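Local coordinates for protein aminomethyltransferase (Bartonella henselae, PDB 3GIR) that belongs to the aminomethyltransferase family and combines a large folate-binding-type domain with a C-terminal barrel domain, at residues L33-A47 with A51-L63. Residues are numbered along the deposited sequence; the frame is centred on the assembly and turned at random. Where two conformers were deposited one is given.
Sequences LKTLPLYELHEKAGA and AFAGWRMPLTYPL
K34 lies along one face of the W55 indole, and its chain can be followed atom by atom. K34 CB sits over the six-membered ring of W55, 3.7 Å from the centroid and 19° off the normal, a CH-pi contact; CG passes near G54 O; K34 CD packs 3.6 Å from W55 CE2. With the chain extended beyond CG (chi2 166°), NZ is carried past the ring to a water that W55 NE1 also donates to, the water lying in the indole plane. A second water links NZ to A53 O. The backbones are paired beneath: K34 N donates to G54 O (2.9 Å, 175° at the hydrogen) and R56 N to K34 O (3.0 Å), evidence for a parallel bridge. R56 crosses L33 at about a right angle, L33 CD1 standing over a guanidinium face, while three waters at the guanidinium edge join R56 NH1 and NH2 to L33 N and O and to T35 OG1. Further along, L36 CD1 meets P58 CD at 3.6 Å, and P58 CG lies over the centre of the H42 ring. H42 NE2 is hydrogen-bonded to D80, and H42 ND1 is 2.7 Å from Y61 OH. Thus helix 39-44 packs against strand 55-60, and strand 34-35 pairs in parallel with that strand, the second arm of an antiparallel hairpin with 48-52 (type I' turn F52 to W55), making a three-stranded mixed sheet.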
loop_
_atom_site.group_PDB
_atom_site.type_symbol
_atom_site.label_atom_id
_atom_site.label_comp_id
_atom_site.label_asym_id
_atom_site.label_seq_id
_atom_site.Cartn_x
_atom_site.Cartn_y
_atom_site.Cartn_z
ATOM N N LEU A 33 -11.447 -18.778 5.942
ATOM C CA LEU A 33 -11.061 -17.347 5.821
ATOM C C LEU A 33 -10.986 -16.739 7.231
ATOM O O LEU A 33 -11.794 -17.016 8.075
ATOM C CB LEU A 33 -12.022 -16.521 4.955
ATOM C CG LEU A 33 -12.020 -16.838 3.460
ATOM C CD1 LEU A 33 -13.094 -16.018 2.782
ATOM C CD2 LEU A 33 -10.659 -16.538 2.789
ATOM N N LYS A 34 -10.013 -15.863 7.444
ATOM C CA LYS A 34 -9.914 -15.142 8.705
ATOM C C LYS A 34 -11.010 -14.123 8.828
ATOM O O LYS A 34 -11.472 -13.542 7.836
ATOM C CB LYS A 34 -8.559 -14.465 8.800
ATOM C CG LYS A 34 -7.341 -15.491 8.895
ATOM C CD LYS A 34 -6.027 -14.722 8.622
ATOM C CE LYS A 34 -4.803 -15.583 8.618
ATOM N NZ LYS A 34 -3.674 -14.807 8.017
ATOM N N THR A 35 -11.421 -13.871 10.062
ATOM C CA THR A 35 -12.538 -12.981 10.349
ATOM C C THR A 35 -12.018 -11.636 10.948
ATOM O O THR A 35 -11.305 -11.629 11.940
ATOM C CB THR A 35 -13.486 -13.645 11.309
ATOM O OG1 THR A 35 -14.018 -14.815 10.648
ATOM C CG2 THR A 35 -14.627 -12.763 11.703
ATOM N N LEU A 36 -12.498 -10.535 10.417
ATOM C CA LEU A 36 -12.208 -9.202 10.976
ATOM C C LEU A 36 -12.803 -9.064 12.339
ATOM O O LEU A 36 -13.965 -9.435 12.585
ATOM C CB LEU A 36 -12.828 -8.126 10.101
ATOM C CG LEU A 36 -12.170 -7.940 8.744
ATOM C CD1 LEU A 36 -13.079 -7.079 7.827
ATOM C CD2 LEU A 36 -10.724 -7.360 8.835
ATOM N N PRO A 37 -12.015 -8.514 13.256
ATOM C CA PRO A 37 -12.651 -8.169 14.560
ATOM C C PRO A 37 -13.948 -7.412 14.512
ATOM O O PRO A 37 -14.869 -7.690 15.298
ATOM C CB PRO A 37 -11.540 -7.321 15.216
ATOM C CG PRO A 37 -10.269 -7.848 14.677
ATOM C CD PRO A 37 -10.596 -8.157 13.221
ATOM N N LEU A 38 -14.096 -6.454 13.590
ATOM C CA LEU A 38 -15.308 -5.664 13.421
ATOM C C LEU A 38 -16.310 -6.226 12.372
ATOM O O LEU A 38 -17.160 -5.502 11.887
ATOM C CB LEU A 38 -14.921 -4.255 13.053
ATOM C CG LEU A 38 -14.040 -3.532 14.071
ATOM C CD1 LEU A 38 -13.755 -2.110 13.557
ATOM C CD2 LEU A 38 -14.696 -3.513 15.498
ATOM N N TYR A 39 -16.201 -7.537 12.087
ATOM C CA TYR A 39 -17.080 -8.186 11.108
ATOM C C TYR A 39 -18.535 -7.828 11.315
ATOM O O TYR A 39 -19.240 -7.482 10.364
ATOM C CB TYR A 39 -16.927 -9.703 11.145
ATOM C CG TYR A 39 -17.965 -10.421 10.305
ATOM C CD1 TYR A 39 -17.802 -10.526 8.945
ATOM C CD2 TYR A 39 -19.133 -10.911 10.879
ATOM C CE1 TYR A 39 -18.729 -11.193 8.126
ATOM C CE2 TYR A 39 -20.117 -11.558 10.059
ATOM C CZ TYR A 39 -19.870 -11.683 8.687
ATOM O OH TYR A 39 -20.769 -12.282 7.865
ATOM N N GLU A 40 -19.004 -7.856 12.588
ATOM C CA GLU A 40 -20.422 -7.545 12.806
ATOM C C GLU A 40 -20.868 -6.134 12.375
ATOM O O GLU A 40 -22.012 -5.931 11.912
ATOM C CB GLU A 40 -20.786 -7.756 14.295
ATOM C CG GLU A 40 -20.847 -9.196 14.680
ATOM C CD GLU A 40 -21.134 -9.366 16.207
ATOM O OE1 GLU A 40 -21.693 -8.411 16.838
ATOM O OE2 GLU A 40 -20.789 -10.435 16.774
ATOM N N LEU A 41 -19.990 -5.117 12.505
ATOM C CA LEU A 41 -20.270 -3.806 11.996
ATOM C C LEU A 41 -20.460 -3.823 10.482
ATOM O O LEU A 41 -21.323 -3.089 9.952
ATOM C CB LEU A 41 -19.189 -2.749 12.356
ATOM C CG LEU A 41 -18.982 -2.347 13.799
ATOM C CD1 LEU A 41 -17.973 -1.169 13.931
ATOM C CD2 LEU A 41 -20.379 -1.993 14.402
ATOM N N HIS A 42 -19.640 -4.599 9.814
ATOM C CA HIS A 42 -19.731 -4.687 8.365
ATOM C C HIS A 42 -21.024 -5.382 7.967
ATOM O O HIS A 42 -21.685 -4.911 7.021
ATOM C CB HIS A 42 -18.493 -5.350 7.750
ATOM C CG HIS A 42 -17.252 -4.624 8.106
ATOM N ND1 HIS A 42 -17.066 -3.305 7.752
ATOM C CD2 HIS A 42 -16.169 -4.987 8.842
ATOM C CE1 HIS A 42 -15.891 -2.899 8.205
ATOM N NE2 HIS A 42 -15.344 -3.875 8.918
ATOM N N GLU A 43 -21.358 -6.465 8.656
ATOM C CA GLU A 43 -22.600 -7.201 8.403
ATOM C C GLU A 43 -23.793 -6.246 8.604
ATOM O O GLU A 43 -24.692 -6.139 7.719
ATOM C CB GLU A 43 -22.636 -8.440 9.299
ATOM C CG GLU A 43 -23.282 -9.644 8.715
ATOM C CD GLU A 43 -24.823 -9.612 8.818
ATOM O OE1 GLU A 43 -25.329 -8.984 9.793
ATOM O OE2 GLU A 43 -25.534 -10.205 7.926
ATOM N N LYS A 44 -23.828 -5.501 9.720
ATOM C CA LYS A 44 -24.897 -4.503 9.971
ATOM C C LYS A 44 -25.016 -3.395 8.910
ATOM O O LYS A 44 -26.089 -2.887 8.610
ATOM C CB LYS A 44 -24.753 -3.832 11.382
ATOM N N ALA A 45 -23.879 -2.980 8.341
ATOM C CA ALA A 45 -23.788 -2.008 7.272
ATOM C C ALA A 45 -24.172 -2.572 5.888
ATOM O O ALA A 45 -24.170 -1.851 4.898
ATOM C CB ALA A 45 -22.384 -1.486 7.214
ATOM N N GLY A 46 -24.488 -3.842 5.840
ATOM C CA GLY A 46 -24.919 -4.458 4.578
ATOM C C GLY A 46 -23.771 -4.743 3.627
ATOM O O GLY A 46 -24.025 -4.819 2.400
ATOM N N ALA A 47 -22.574 -4.949 4.151
ATOM C CA ALA A 47 -21.440 -5.317 3.303
ATOM C C ALA A 47 -21.717 -6.600 2.499
ATOM O O ALA A 47 -22.413 -7.560 2.968
ATOM C CB ALA A 47 -20.192 -5.517 4.125
ATOM N N ALA A 51 -13.141 -12.963 -0.444
ATOM C CA ALA A 51 -11.813 -13.353 -0.001
ATOM C C ALA A 51 -10.771 -12.424 -0.534
ATOM O O ALA A 51 -10.744 -12.082 -1.727
ATOM C CB ALA A 51 -11.465 -14.770 -0.516
ATOM N N PHE A 52 -9.899 -11.992 0.369
ATOM C CA PHE A 52 -8.670 -11.255 0.014
ATOM C C PHE A 52 -7.615 -11.597 1.001
ATOM O O PHE A 52 -7.796 -11.457 2.209
ATOM C CB PHE A 52 -8.900 -9.742 0.036
ATOM C CG PHE A 52 -7.663 -8.986 -0.287
ATOM C CD1 PHE A 52 -7.167 -9.002 -1.577
ATOM C CD2 PHE A 52 -6.980 -8.335 0.690
ATOM C CE1 PHE A 52 -6.014 -8.329 -1.898
ATOM C CE2 PHE A 52 -5.797 -7.642 0.367
ATOM C CZ PHE A 52 -5.336 -7.642 -0.921
ATOM N N ALA A 53 -6.474 -12.034 0.460
ATOM C CA ALA A 53 -5.277 -12.349 1.262
ATOM C C ALA A 53 -5.566 -13.223 2.422
ATOM O O ALA A 53 -4.965 -13.113 3.492
ATOM C CB ALA A 53 -4.544 -10.999 1.737
ATOM N N GLY A 54 -6.518 -14.148 2.254
ATOM C CA GLY A 54 -6.903 -15.070 3.297
ATOM C C GLY A 54 -7.917 -14.633 4.338
ATOM O O GLY A 54 -8.213 -15.386 5.277
ATOM N N TRP A 55 -8.459 -13.414 4.135
ATOM C CA TRP A 55 -9.462 -12.832 4.962
ATOM C C TRP A 55 -10.790 -12.672 4.253
ATOM O O TRP A 55 -10.812 -12.477 3.067
ATOM C CB TRP A 55 -9.058 -11.391 5.378
ATOM C CG TRP A 55 -7.835 -11.379 6.312
ATOM C CD1 TRP A 55 -6.579 -11.569 5.960
ATOM C CD2 TRP A 55 -7.844 -11.123 7.721
ATOM N NE1 TRP A 55 -5.739 -11.456 7.076
ATOM C CE2 TRP A 55 -6.508 -11.200 8.166
ATOM C CE3 TRP A 55 -8.840 -10.832 8.635
ATOM C CZ2 TRP A 55 -6.140 -10.932 9.511
ATOM C CZ3 TRP A 55 -8.493 -10.584 9.968
ATOM C CH2 TRP A 55 -7.151 -10.654 10.380
ATOM N N ARG A 56 -11.865 -12.739 5.014
ATOM C CA ARG A 56 -13.211 -12.395 4.533
ATOM C C ARG A 56 -13.377 -10.849 4.707
ATOM O O ARG A 56 -13.534 -10.326 5.834
ATOM C CB ARG A 56 -14.329 -13.178 5.217
ATOM C CG ARG A 56 -15.739 -12.702 4.780
ATOM C CD ARG A 56 -16.897 -13.579 5.235
ATOM N NE ARG A 56 -16.834 -14.849 4.588
ATOM C CZ ARG A 56 -16.311 -15.966 5.077
ATOM N NH1 ARG A 56 -15.812 -16.012 6.316
ATOM N NH2 ARG A 56 -16.297 -17.065 4.321
ATOM N N MET A 57 -13.382 -10.157 3.596
ATOM C CA MET A 57 -13.346 -8.666 3.619
ATOM C C MET A 57 -14.590 -8.066 3.005
ATOM O O MET A 57 -15.136 -8.664 2.054
ATOM C CB MET A 57 -12.118 -8.142 2.879
ATOM C CG MET A 57 -10.785 -8.556 3.444
ATOM S SD MET A 57 -10.501 -7.916 5.096
ATOM C CE MET A 57 -10.122 -6.164 4.720
ATOM N N PRO A 58 -14.993 -6.889 3.444
ATOM C CA PRO A 58 -16.107 -6.220 2.788
ATOM C C PRO A 58 -15.628 -5.657 1.461
ATOM O O PRO A 58 -14.775 -4.749 1.408
ATOM C CB PRO A 58 -16.521 -5.143 3.835
ATOM C CG PRO A 58 -15.286 -4.937 4.699
ATOM C CD PRO A 58 -14.536 -6.175 4.653
ATOM N N LEU A 59 -16.143 -6.196 0.355
ATOM C CA LEU A 59 -15.765 -5.673 -0.984
ATOM C C LEU A 59 -16.499 -4.398 -1.359
ATOM O O LEU A 59 -15.944 -3.521 -2.033
ATOM C CB LEU A 59 -16.055 -6.721 -2.082
ATOM C CG LEU A 59 -15.374 -8.068 -1.838
ATOM C CD1 LEU A 59 -15.637 -9.019 -3.063
ATOM C CD2 LEU A 59 -13.846 -7.989 -1.515
ATOM N N THR A 60 -17.766 -4.310 -0.945
ATOM C CA THR A 60 -18.584 -3.148 -1.210
ATOM C C THR A 60 -19.726 -3.115 -0.212
ATOM O O THR A 60 -19.937 -4.105 0.501
ATOM C CB THR A 60 -19.054 -3.124 -2.667
ATOM O OG1 THR A 60 -19.754 -1.900 -2.956
ATOM C CG2 THR A 60 -19.929 -4.314 -3.002
ATOM N N TYR A 61 -20.310 -1.926 -0.106
ATOM C CA TYR A 61 -21.446 -1.661 0.763
ATOM C C TYR A 61 -22.617 -1.233 -0.107
ATOM O O TYR A 61 -22.503 -1.081 -1.339
ATOM C CB TYR A 61 -21.054 -0.616 1.764
ATOM C CG TYR A 61 -19.989 -1.071 2.728
ATOM C CD1 TYR A 61 -20.296 -1.590 3.981
ATOM C CD2 TYR A 61 -18.660 -0.936 2.384
ATOM C CE1 TYR A 61 -19.297 -1.919 4.875
ATOM C CE2 TYR A 61 -17.657 -1.292 3.259
ATOM C CZ TYR A 61 -17.966 -1.745 4.510
ATOM O OH TYR A 61 -16.926 -2.112 5.363
ATOM N N PRO A 62 -23.789 -1.054 0.503
ATOM C CA PRO A 62 -24.915 -0.601 -0.343
ATOM C C PRO A 62 -24.679 0.702 -1.089
ATOM O O PRO A 62 -25.186 0.851 -2.229
ATOM C CB PRO A 62 -26.086 -0.553 0.656
ATOM C CG PRO A 62 -25.694 -1.569 1.661
ATOM C CD PRO A 62 -24.195 -1.376 1.869
ATOM N N LEU A 63 -23.823 1.583 -0.567
ATOM C CA LEU A 63 -23.488 2.808 -1.283
ATOM C C LEU A 63 -22.890 2.487 -2.685
ATOM O O LEU A 63 -23.276 3.109 -3.695
ATOM C CB LEU A 63 -22.515 3.655 -0.481
ATOM C CG LEU A 63 -22.062 4.975 -1.036
ATOM C CD1 LEU A 63 -23.306 5.853 -1.397
ATOM C CD2 LEU A 63 -21.074 5.677 -0.078
HETATM O O HOH W 1 -14.407 -18.130 7.735
HETATM O O HOH W 2 -14.516 -19.426 5.426
HETATM O O HOH W 3 -2.784 -12.119 7.183
HETATM O O HOH W 4 -3.780 -14.275 5.526
HETATM O O HOH W 5 -15.614 -13.786 8.478
HETATM O O HOH W 6 -14.468 -10.888 8.311
#